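Local coordinates for protein ribonuclease J (Methanolobus psychrophilus R15, PDB 5HAB) that probably degrades RNA as a metal-dependent exoribonuclease of the beta-CASP group within the metallo-beta-lactamase superfamily, at residues Pro340-His345 / Gly350-Arg355; Asp369-Ser374 / Thr392-Lys397; Asn313-Gly318 / Leu327-Glu332. The protein carries 1 engineered substitution. All blocks are in the same frame, centred on the assembly; numbering follows the deposited sequence.

Contact 1: Pro340-His345 / Gly350-Arg355; sequences PVMTGH and GAVLGR. With nucleotides of chain D.
Met342, Thr343 and Gly344 pack against Ala351, Val352 and Leu353 in a buried strand-to-helix contact, where strand 338-342 of the parallel beta-CASP sheet runs out and the short helix 352-357 starts. The apolar part centres on the Met342 thioether: SD lies 3.6 Å from Val352 CG1, and it also reaches CB of Leu353 at 3.8 Å. A turn at chi3 (54°) brings the methyl CE of Met342 back against the same Val352 branch. Alongside, the backbone amide of Leu353, in the first turn of the helix, gives a weak but nearly straight hydrogen bond to the Thr343 carbonyl (N to O 3.4 Å, 163°). Ala351, the N-cap residue, sets its CB 3.5 Å from Gly344 CA, so the two backbones come close where Gly344 has no side chain. Thr343 and Ala351 also face RNA of chain D. Thr343 OG1 makes a weak hydrogen bond of 3.0 Å to OP1 of A5, and Ala351 N lies 3.3 Å from O2' of A4. Loops at the carboxyl ends of parallel strands are the usual ligand side of an alpha/beta sheet; here they line the RNA path of a beta-CASP nuclease.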
loop_
_atom_site.group_PDB
_atom_site.type_symbol
_atom_site.label_atom_id
_atom_site.label_comp_id
_atom_site.label_asym_id
_atom_site.label_seq_id
_atom_site.Cartn_x
_atom_site.Cartn_y
_atom_site.Cartn_z
ATOM N N PRO B 340 6.730 25.802 23.074
ATOM C CA PRO B 340 6.207 24.700 23.887
ATOM C C PRO B 340 6.675 23.342 23.368
ATOM O O PRO B 340 6.383 22.974 22.222
ATOM C CB PRO B 340 4.686 24.843 23.746
ATOM C CG PRO B 340 4.464 26.256 23.330
ATOM C CD PRO B 340 5.654 26.621 22.491
ATOM N N VAL B 341 7.402 22.614 24.210
ATOM C CA VAL B 341 7.828 21.257 23.901
ATOM C C VAL B 341 6.997 20.304 24.746
ATOM O O VAL B 341 7.225 20.174 25.947
ATOM C CB VAL B 341 9.324 21.062 24.174
ATOM C CG1 VAL B 341 9.785 19.699 23.682
ATOM C CG2 VAL B 341 10.128 22.177 23.543
ATOM N N MET B 342 6.041 19.629 24.119
ATOM C CA MET B 342 5.004 18.948 24.879
ATOM C C MET B 342 4.795 17.505 24.425
ATOM O O MET B 342 5.275 17.096 23.369
ATOM C CB MET B 342 3.698 19.732 24.771
ATOM C CG MET B 342 3.036 19.642 23.412
ATOM S SD MET B 342 1.477 20.537 23.396
ATOM C CE MET B 342 2.035 22.137 23.987
ATOM N N THR B 343 4.102 16.730 25.252
ATOM C CA THR B 343 3.825 15.331 24.950
ATOM C C THR B 343 2.532 15.196 24.157
ATOM O O THR B 343 1.722 16.123 24.120
ATOM C CB THR B 343 3.747 14.485 26.226
ATOM O OG1 THR B 343 2.695 14.973 27.065
ATOM C CG2 THR B 343 5.063 14.569 26.979
ATOM N N GLY B 344 2.344 14.042 23.521
ATOM C CA GLY B 344 1.101 13.755 22.827
ATOM C C GLY B 344 1.193 13.519 21.329
ATOM O O GLY B 344 0.202 13.663 20.610
ATOM N N HIS B 345 2.372 13.121 20.862
ATOM C CA HIS B 345 2.614 12.927 19.434
ATOM C C HIS B 345 1.812 11.769 18.837
ATOM O O HIS B 345 1.635 11.703 17.625
ATOM C CB HIS B 345 4.102 12.691 19.182
ATOM C CG HIS B 345 4.687 11.607 20.028
ATOM N ND1 HIS B 345 4.622 10.276 19.679
ATOM C CD2 HIS B 345 5.335 11.653 21.214
ATOM C CE1 HIS B 345 5.208 9.549 20.612
ATOM N NE2 HIS B 345 5.653 10.361 21.554
ATOM N N GLY B 350 -5.557 12.794 26.868
ATOM C CA GLY B 350 -5.107 13.336 28.132
ATOM C C GLY B 350 -3.780 14.060 28.055
ATOM O O GLY B 350 -3.453 14.845 28.939
ATOM N N ALA B 351 -3.012 13.797 27.004
ATOM C CA ALA B 351 -1.752 14.497 26.808
ATOM C C ALA B 351 -2.015 15.972 26.502
ATOM O O ALA B 351 -3.126 16.340 26.124
ATOM C CB ALA B 351 -0.948 13.855 25.689
ATOM N N VAL B 352 -0.995 16.812 26.659
ATOM C CA VAL B 352 -1.168 18.254 26.513
ATOM C C VAL B 352 -1.691 18.635 25.135
ATOM O O VAL B 352 -2.646 19.401 25.032
ATOM C CB VAL B 352 0.144 19.015 26.795
ATOM C CG1 VAL B 352 -0.088 20.497 26.622
ATOM C CG2 VAL B 352 0.623 18.758 28.216
ATOM N N LEU B 353 -1.101 18.073 24.084
ATOM C CA LEU B 353 -1.471 18.445 22.720
ATOM C C LEU B 353 -2.902 18.020 22.413
ATOM O O LEU B 353 -3.648 18.739 21.741
ATOM C CB LEU B 353 -0.502 17.833 21.704
ATOM C CG LEU B 353 -0.686 18.293 20.254
ATOM C CD1 LEU B 353 -0.681 19.814 20.175
ATOM C CD2 LEU B 353 0.396 17.707 19.352
ATOM N N GLY B 354 -3.284 16.851 22.914
ATOM C CA GLY B 354 -4.640 16.362 22.746
ATOM C C GLY B 354 -5.658 17.238 23.451
ATOM O O GLY B 354 -6.811 17.334 23.031
ATOM N N ARG B 355 -5.229 17.877 24.533
ATOM C CA ARG B 355 -6.116 18.738 25.303
ATOM C C ARG B 355 -6.218 20.099 24.623
ATOM O O ARG B 355 -7.285 20.715 24.602
ATOM C CB ARG B 355 -5.622 18.865 26.749
ATOM C CG ARG B 355 -6.196 17.789 27.672
ATOM C CD ARG B 355 -5.416 17.647 28.978
ATOM N NE ARG B 355 -4.981 18.933 29.513
ATOM C CZ ARG B 355 -5.778 19.784 30.149
ATOM N NH1 ARG B 355 -7.059 19.485 30.340
ATOM N NH2 ARG B 355 -5.294 20.936 30.595
ATOM P P A D 4 4.929 9.756 27.010
ATOM O OP1 A D 4 5.306 10.991 26.273
ATOM O OP2 A D 4 5.759 9.304 28.156
ATOM O "O5'" A D 4 3.423 9.898 27.515
ATOM C "C5'" A D 4 2.693 11.095 27.295
ATOM C "C4'" A D 4 1.223 10.918 27.578
ATOM O "O4'" A D 4 0.857 9.516 27.514
ATOM C "C3'" A D 4 0.749 11.358 28.954
ATOM O "O3'" A D 4 0.586 12.766 29.042
ATOM C "C2'" A D 4 -0.550 10.572 29.123
ATOM O "O2'" A D 4 -1.621 11.204 28.435
ATOM C "C1'" A D 4 -0.214 9.261 28.400
ATOM N N9 A D 4 0.169 8.172 29.324
ATOM C C8 A D 4 1.430 7.761 29.682
ATOM N N7 A D 4 1.442 6.752 30.522
ATOM C C5 A D 4 0.097 6.476 30.732
ATOM C C6 A D 4 -0.564 5.515 31.522
ATOM N N6 A D 4 0.065 4.615 32.282
ATOM N N1 A D 4 -1.917 5.509 31.506
ATOM C C2 A D 4 -2.553 6.410 30.746
ATOM N N3 A D 4 -2.044 7.358 29.963
ATOM C C4 A D 4 -0.697 7.341 30.000
ATOM P P A D 5 1.401 13.627 30.132
ATOM O OP1 A D 5 1.325 15.053 29.728
ATOM O OP2 A D 5 2.731 13.000 30.345
ATOM O "O5'" A D 5 0.546 13.465 31.465
ATOM C "C5'" A D 5 -0.567 14.315 31.727
ATOM C "C4'" A D 5 -1.772 13.520 32.163
ATOM O "O4'" A D 5 -1.442 12.107 32.094
ATOM C "C3'" A D 5 -2.234 13.778 33.592
ATOM O "O3'" A D 5 -3.644 13.573 33.680
ATOM C "C2'" A D 5 -1.505 12.691 34.375
ATOM O "O2'" A D 5 -2.108 12.347 35.604
ATOM C "C1'" A D 5 -1.520 11.526 33.383
ATOM N N9 A D 5 -0.375 10.622 33.526
ATOM C C8 A D 5 0.952 10.945 33.375
ATOM N N7 A D 5 1.769 9.939 33.568
ATOM C C5 A D 5 0.923 8.881 33.869
ATOM C C6 A D 5 1.176 7.532 34.177
ATOM N N6 A D 5 2.402 7.006 34.231
ATOM N N1 A D 5 0.112 6.738 34.429
ATOM C C2 A D 5 -1.116 7.271 34.375
ATOM N N3 A D 5 -1.481 8.522 34.096
ATOM C C4 A D 5 -0.401 9.287 33.854
#

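Contact 2: Asp369-Ser374 / Thr392-Lys397; sequences DRIIFS and TKLKMK
Leu394 meets strand 370-374 through its isobutyl end, and the atom it meets first is the terminal methyl of Ile371. CD1 of Ile371 lies 3.6 Å from Leu394 CD1 and equally 3.6 Å from Leu394 CD2, so it sits across the fork of the leucine, with Leu394 CG 3.9 Å behind. The two side chains cross at about a right angle. With chi2 at -179° the longer branch of Ile371 is stretched out, carrying CD1 across much of the gap; the CA atoms of Ile371 and Leu394, the nearest pair, are 8.5 Å apart. Phe373 contributes more loosely: its CZ approaches Leu394 CD1 at 4.3 Å, the methyl lying at the ring edge and near the ring plane. No hydrogen bond crosses the contact, and all three touching residues are buried.

A second shell surrounds the three residues. Leu353 of helix 352-357 packs on both Ile371 and Phe373, while Ala357 of that helix touches Leu394, so helix 352-357 packs against both partners. Alternation along the strand sends Ile372 to the other face of the sheet, against helix 241-253. Backbone hydrogen bonds hold the strand between its neighbours, Ile371 pairing with Arg400 and Tyr402, and Arg370 with Gly261 and Ile263. Near the helix end, Lys393 NZ bonds to the carbonyl of Ile64 of a neighbouring subunit, and Lys397 NZ, just past the helix, to that of Ala357 in the same chain. Strand 370-374, helix 381-396 and strand 400-402 follow one another and the two strands are parallel neighbours: a beta-alpha-beta crossover, in which the last turn of the helix lies over the first strand.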
loop_
_atom_site.group_PDB
_atom_site.type_symbol
_atom_site.label_atom_id
_atom_site.label_comp_id
_atom_site.label_asym_id
_atom_site.label_seq_id
_atom_site.Cartn_x
_atom_site.Cartn_y
_atom_site.Cartn_z
ATOM N N ASP B 369 -0.568 28.542 12.481
ATOM C CA ASP B 369 0.194 27.915 13.567
ATOM C C ASP B 369 0.834 26.597 13.134
ATOM O O ASP B 369 0.220 25.791 12.433
ATOM C CB ASP B 369 -0.697 27.689 14.792
ATOM C CG ASP B 369 -0.946 28.967 15.575
ATOM O OD1 ASP B 369 -0.076 29.863 15.535
ATOM O OD2 ASP B 369 -1.999 29.067 16.243
ATOM N N ARG B 370 2.080 26.393 13.544
ATOM C CA ARG B 370 2.846 25.243 13.091
ATOM C C ARG B 370 3.072 24.193 14.203
ATOM O O ARG B 370 3.621 24.484 15.268
ATOM C CB ARG B 370 4.169 25.741 12.490
ATOM C CG ARG B 370 4.008 26.413 11.110
ATOM C CD ARG B 370 5.054 27.508 10.898
ATOM N NE ARG B 370 6.322 27.098 11.475
ATOM C CZ ARG B 370 7.352 26.642 10.765
ATOM N NH1 ARG B 370 7.264 26.552 9.438
ATOM N NH2 ARG B 370 8.475 26.279 11.381
ATOM N N ILE B 371 2.607 22.973 13.946
ATOM C CA ILE B 371 2.770 21.871 14.888
ATOM C C ILE B 371 3.726 20.827 14.326
ATOM O O ILE B 371 3.456 20.205 13.297
ATOM C CB ILE B 371 1.415 21.266 15.261
ATOM C CG1 ILE B 371 0.511 22.383 15.788
ATOM C CG2 ILE B 371 1.587 20.160 16.291
ATOM C CD1 ILE B 371 -0.849 21.939 16.207
ATOM N N ILE B 372 4.850 20.651 15.012
ATOM C CA ILE B 372 5.913 19.776 14.550
ATOM C C ILE B 372 5.941 18.475 15.344
ATOM O O ILE B 372 6.299 18.457 16.525
ATOM C CB ILE B 372 7.279 20.481 14.636
ATOM C CG1 ILE B 372 7.304 21.720 13.740
ATOM C CG2 ILE B 372 8.398 19.522 14.263
ATOM C CD1 ILE B 372 7.128 23.015 14.494
ATOM N N PHE B 373 5.559 17.390 14.679
ATOM C CA PHE B 373 5.667 16.051 15.231
ATOM C C PHE B 373 7.054 15.490 14.944
ATOM O O PHE B 373 7.320 15.003 13.850
ATOM C CB PHE B 373 4.599 15.131 14.639
ATOM C CG PHE B 373 3.198 15.494 15.027
ATOM C CD1 PHE B 373 2.563 16.581 14.447
ATOM C CD2 PHE B 373 2.502 14.734 15.951
ATOM C CE1 PHE B 373 1.269 16.915 14.797
ATOM C CE2 PHE B 373 1.205 15.059 16.303
ATOM C CZ PHE B 373 0.588 16.151 15.726
ATOM N N SER B 374 7.943 15.573 15.925
ATOM C CA SER B 374 9.262 14.974 15.789
ATOM C C SER B 374 9.196 13.505 16.200
ATOM O O SER B 374 9.797 13.095 17.194
ATOM C CB SER B 374 10.283 15.722 16.629
ATOM O OG SER B 374 11.583 15.353 16.236
ATOM N N THR B 392 -6.785 15.860 12.607
ATOM C CA THR B 392 -8.013 16.399 12.032
ATOM C C THR B 392 -8.500 17.606 12.832
ATOM O O THR B 392 -8.883 18.619 12.249
ATOM C CB THR B 392 -9.134 15.343 11.972
ATOM O OG1 THR B 392 -8.710 14.239 11.169
ATOM C CG2 THR B 392 -10.403 15.937 11.370
ATOM N N LYS B 393 -8.479 17.504 14.161
ATOM C CA LYS B 393 -8.887 18.637 15.000
ATOM C C LYS B 393 -7.957 19.843 14.824
ATOM O O LYS B 393 -8.420 20.980 14.608
ATOM C CB LYS B 393 -8.940 18.218 16.471
ATOM C CG LYS B 393 -10.060 17.235 16.775
ATOM C CD LYS B 393 -9.932 16.657 18.170
ATOM C CE LYS B 393 -10.903 15.508 18.359
ATOM N NZ LYS B 393 -10.678 14.784 19.641
ATOM N N LEU B 394 -6.652 19.587 14.890
ATOM C CA LEU B 394 -5.666 20.654 14.752
ATOM C C LEU B 394 -5.769 21.368 13.396
ATOM O O LEU B 394 -5.698 22.591 13.327
ATOM C CB LEU B 394 -4.258 20.093 14.950
ATOM C CG LEU B 394 -3.963 19.571 16.358
ATOM C CD1 LEU B 394 -2.626 18.851 16.403
ATOM C CD2 LEU B 394 -4.000 20.701 17.369
ATOM N N LYS B 395 -5.946 20.604 12.323
ATOM C CA LYS B 395 -6.084 21.190 10.991
ATOM C C LYS B 395 -7.415 21.919 10.854
ATOM O O LYS B 395 -7.493 22.944 10.183
ATOM C CB LYS B 395 -5.941 20.133 9.889
ATOM C CG LYS B 395 -4.499 19.764 9.587
ATOM C CD LYS B 395 -4.391 18.745 8.457
ATOM C CE LYS B 395 -4.982 17.403 8.851
ATOM N NZ LYS B 395 -4.663 16.340 7.855
ATOM N N MET B 396 -8.463 21.395 11.486
ATOM C CA MET B 396 -9.761 22.058 11.419
ATOM C C MET B 396 -9.699 23.379 12.165
ATOM O O MET B 396 -10.544 24.249 11.959
ATOM C CB MET B 396 -10.875 21.182 11.995
ATOM C CG MET B 396 -11.384 20.112 11.044
ATOM S SD MET B 396 -12.669 19.073 11.776
ATOM C CE MET B 396 -12.303 19.228 13.526
ATOM N N LYS B 397 -8.683 23.545 13.009
ATOM C CA LYS B 397 -8.460 24.854 13.620
ATOM C C LYS B 397 -7.361 25.628 12.892
ATOM O O LYS B 397 -6.875 26.645 13.388
ATOM C CB LYS B 397 -8.108 24.716 15.103
ATOM C CG LYS B 397 -9.266 24.278 15.999
ATOM C CD LYS B 397 -8.960 24.560 17.467
ATOM C CE LYS B 397 -10.086 24.106 18.386
ATOM N NZ LYS B 397 -10.200 22.622 18.422
#

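Contact 3: Asn313-Gly318 / Leu327-Glu332; sequences NVEIYG and LKKIME
Glu315 and Lys329 extend toward each other from opposite directions and join in a salt bridge, with Lys329 NZ 2.8 Å from Glu315 OE1. The ammonium also spans to the second oxygen, where NZ to OE2 of Glu315 is a weak hydrogen bond of 3.2 Å; one ammonium thus faces both carboxylate oxygens, unequally. Lys329 leaves its helix with CG anti to the backbone N (chi1 157°) and runs straight until a bend at chi4 delivers NZ. Glu315 is likewise extended beyond CG and brings its carboxylate out to meet the ammonium.

Strand 315-317 forms one border of the parallel beta-CASP sheet within this chain, and helix 320-331 carries the chain on to strand 338-342, a beta-alpha-beta crossover that skips over strand 287-291. The carboxylate has another partner on its own strand: two residues on and on the same side, Tyr317 donates from OH to Glu315 OE2, which lies at the edge of the phenol ring and in its plane. The modelled 2.5 Å from Tyr317 OH to Glu315 OE2 is very short, and its exact length is doubtful. OE2 is therefore approached by both the phenol and the ammonium. The Tyr317 side chain touches Asp322, Ile323 and Ala326 of the helix, while Lys329 also touches Tyr338, and Ile330 packs inward on Val289.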
loop_
_atom_site.group_PDB
_atom_site.type_symbol
_atom_site.label_atom_id
_atom_site.label_comp_id
_atom_site.label_asym_id
_atom_site.label_seq_id
_atom_site.Cartn_x
_atom_site.Cartn_y
_atom_site.Cartn_z
ATOM N N ASN B 313 16.505 29.889 31.249
ATOM C CA ASN B 313 15.118 30.299 31.034
ATOM C C ASN B 313 14.166 29.126 30.797
ATOM O O ASN B 313 12.964 29.334 30.609
ATOM C CB ASN B 313 15.024 31.286 29.863
ATOM C CG ASN B 313 15.611 30.738 28.576
ATOM O OD1 ASN B 313 15.857 29.540 28.448
ATOM N ND2 ASN B 313 15.832 31.622 27.608
ATOM N N VAL B 314 14.697 27.904 30.804
ATOM C CA VAL B 314 13.876 26.713 30.585
ATOM C C VAL B 314 12.785 26.617 31.650
ATOM O O VAL B 314 13.015 26.911 32.821
ATOM C CB VAL B 314 14.733 25.421 30.548
ATOM C CG1 VAL B 314 15.222 25.043 31.934
ATOM C CG2 VAL B 314 13.940 24.279 29.935
ATOM N N GLU B 315 11.583 26.248 31.226
ATOM C CA GLU B 315 10.469 26.100 32.152
ATOM C C GLU B 315 9.872 24.704 32.037
ATOM O O GLU B 315 9.678 24.192 30.936
ATOM C CB GLU B 315 9.399 27.167 31.895
ATOM C CG GLU B 315 9.924 28.602 31.918
ATOM C CD GLU B 315 8.823 29.641 31.755
ATOM O OE1 GLU B 315 9.126 30.767 31.303
ATOM O OE2 GLU B 315 7.656 29.335 32.084
ATOM N N ILE B 316 9.590 24.087 33.179
ATOM C CA ILE B 316 9.053 22.734 33.204
ATOM C C ILE B 316 7.805 22.715 34.075
ATOM O O ILE B 316 7.812 23.225 35.194
ATOM C CB ILE B 316 10.107 21.726 33.701
ATOM C CG1 ILE B 316 11.394 21.868 32.888
ATOM C CG2 ILE B 316 9.577 20.303 33.604
ATOM C CD1 ILE B 316 12.439 20.828 33.198
ATOM N N TYR B 317 6.731 22.130 33.555
ATOM C CA TYR B 317 5.462 22.073 34.271
ATOM C C TYR B 317 4.826 20.697 34.144
ATOM O O TYR B 317 4.648 20.186 33.037
ATOM C CB TYR B 317 4.500 23.144 33.752
ATOM C CG TYR B 317 5.053 24.547 33.846
ATOM C CD1 TYR B 317 5.035 25.242 35.049
ATOM C CD2 TYR B 317 5.597 25.174 32.735
ATOM C CE1 TYR B 317 5.545 26.525 35.139
ATOM C CE2 TYR B 317 6.107 26.454 32.814
ATOM C CZ TYR B 317 6.079 27.125 34.017
ATOM O OH TYR B 317 6.588 28.400 34.096
ATOM N N GLY B 318 4.490 20.099 35.282
ATOM C CA GLY B 318 3.935 18.762 35.298
ATOM C C GLY B 318 2.457 18.681 35.627
ATOM O O GLY B 318 1.771 17.768 35.174
ATOM N N LEU B 327 0.198 27.976 29.581
ATOM C CA LEU B 327 -0.357 28.198 28.254
ATOM C C LEU B 327 -1.165 29.488 28.233
ATOM O O LEU B 327 -1.254 30.153 27.201
ATOM C CB LEU B 327 -1.214 27.010 27.826
ATOM C CG LEU B 327 -0.389 25.740 27.619
ATOM C CD1 LEU B 327 -1.231 24.496 27.799
ATOM C CD2 LEU B 327 0.257 25.760 26.246
ATOM N N LYS B 328 -1.749 29.846 29.373
ATOM C CA LYS B 328 -2.462 31.113 29.475
ATOM C C LYS B 328 -1.461 32.266 29.445
ATOM O O LYS B 328 -1.726 33.312 28.852
ATOM C CB LYS B 328 -3.309 31.169 30.751
ATOM C CG LYS B 328 -3.812 32.566 31.108
ATOM C CD LYS B 328 -4.969 32.515 32.097
ATOM C CE LYS B 328 -6.241 32.011 31.433
ATOM N NZ LYS B 328 -7.311 31.713 32.424
ATOM N N LYS B 329 -0.299 32.057 30.057
ATOM C CA LYS B 329 0.759 33.060 30.047
ATOM C C LYS B 329 1.285 33.249 28.626
ATOM O O LYS B 329 1.450 34.377 28.161
ATOM C CB LYS B 329 1.896 32.658 30.990
ATOM C CG LYS B 329 3.241 33.290 30.669
ATOM C CD LYS B 329 4.361 32.666 31.495
ATOM C CE LYS B 329 5.702 33.308 31.169
ATOM N NZ LYS B 329 6.833 32.336 31.165
ATOM N N ILE B 330 1.535 32.135 27.943
ATOM C CA ILE B 330 2.063 32.161 26.585
ATOM C C ILE B 330 1.071 32.835 25.647
ATOM O O ILE B 330 1.437 33.702 24.849
ATOM C CB ILE B 330 2.398 30.739 26.102
ATOM C CG1 ILE B 330 3.574 30.171 26.897
ATOM C CG2 ILE B 330 2.685 30.729 24.603
ATOM C CD1 ILE B 330 3.846 28.714 26.625
ATOM N N MET B 331 -0.189 32.430 25.761
ATOM C CA MET B 331 -1.256 32.937 24.910
ATOM C C MET B 331 -1.400 34.450 25.033
ATOM O O MET B 331 -1.690 35.134 24.054
ATOM C CB MET B 331 -2.577 32.246 25.262
ATOM C CG MET B 331 -3.734 32.572 24.341
ATOM S SD MET B 331 -3.320 32.335 22.605
ATOM C CE MET B 331 -2.768 30.642 22.610
ATOM N N GLU B 332 -1.188 34.965 26.239
ATOM C CA GLU B 332 -1.368 36.387 26.508
ATOM C C GLU B 332 -0.042 37.147 26.531
ATOM O O GLU B 332 0.044 38.233 27.099
ATOM C CB GLU B 332 -2.095 36.584 27.841
ATOM C CG GLU B 332 -3.461 35.918 27.912
ATOM C CD GLU B 332 -4.073 35.993 29.299
ATOM O OE1 GLU B 332 -3.345 36.345 30.253
ATOM O OE2 GLU B 332 -5.280 35.695 29.436
#

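All three contacts set a helix against the same parallel sheet, but at different depths. Contacts 1 and 2 are buried, and they adjoin through Leu353 (CD2 4.0 Å from Phe373 CZ). Contact 3 is a surface contact at the border strand, tied to contact 1 by Ile330 packing on Pro340. The chemistry follows position. Contact 2 is wholly apolar, contact 1 combines a thioether core with a backbone bond and a phosphate partner, and contact 3 is ionic. Contact 1 touches RNA directly, whereas the nearest atoms of contacts 2 and 3 lie about 8 Å and about 5 Å from it. Contacts 2 and 3 do not touch each other, with centres 19 Å apart.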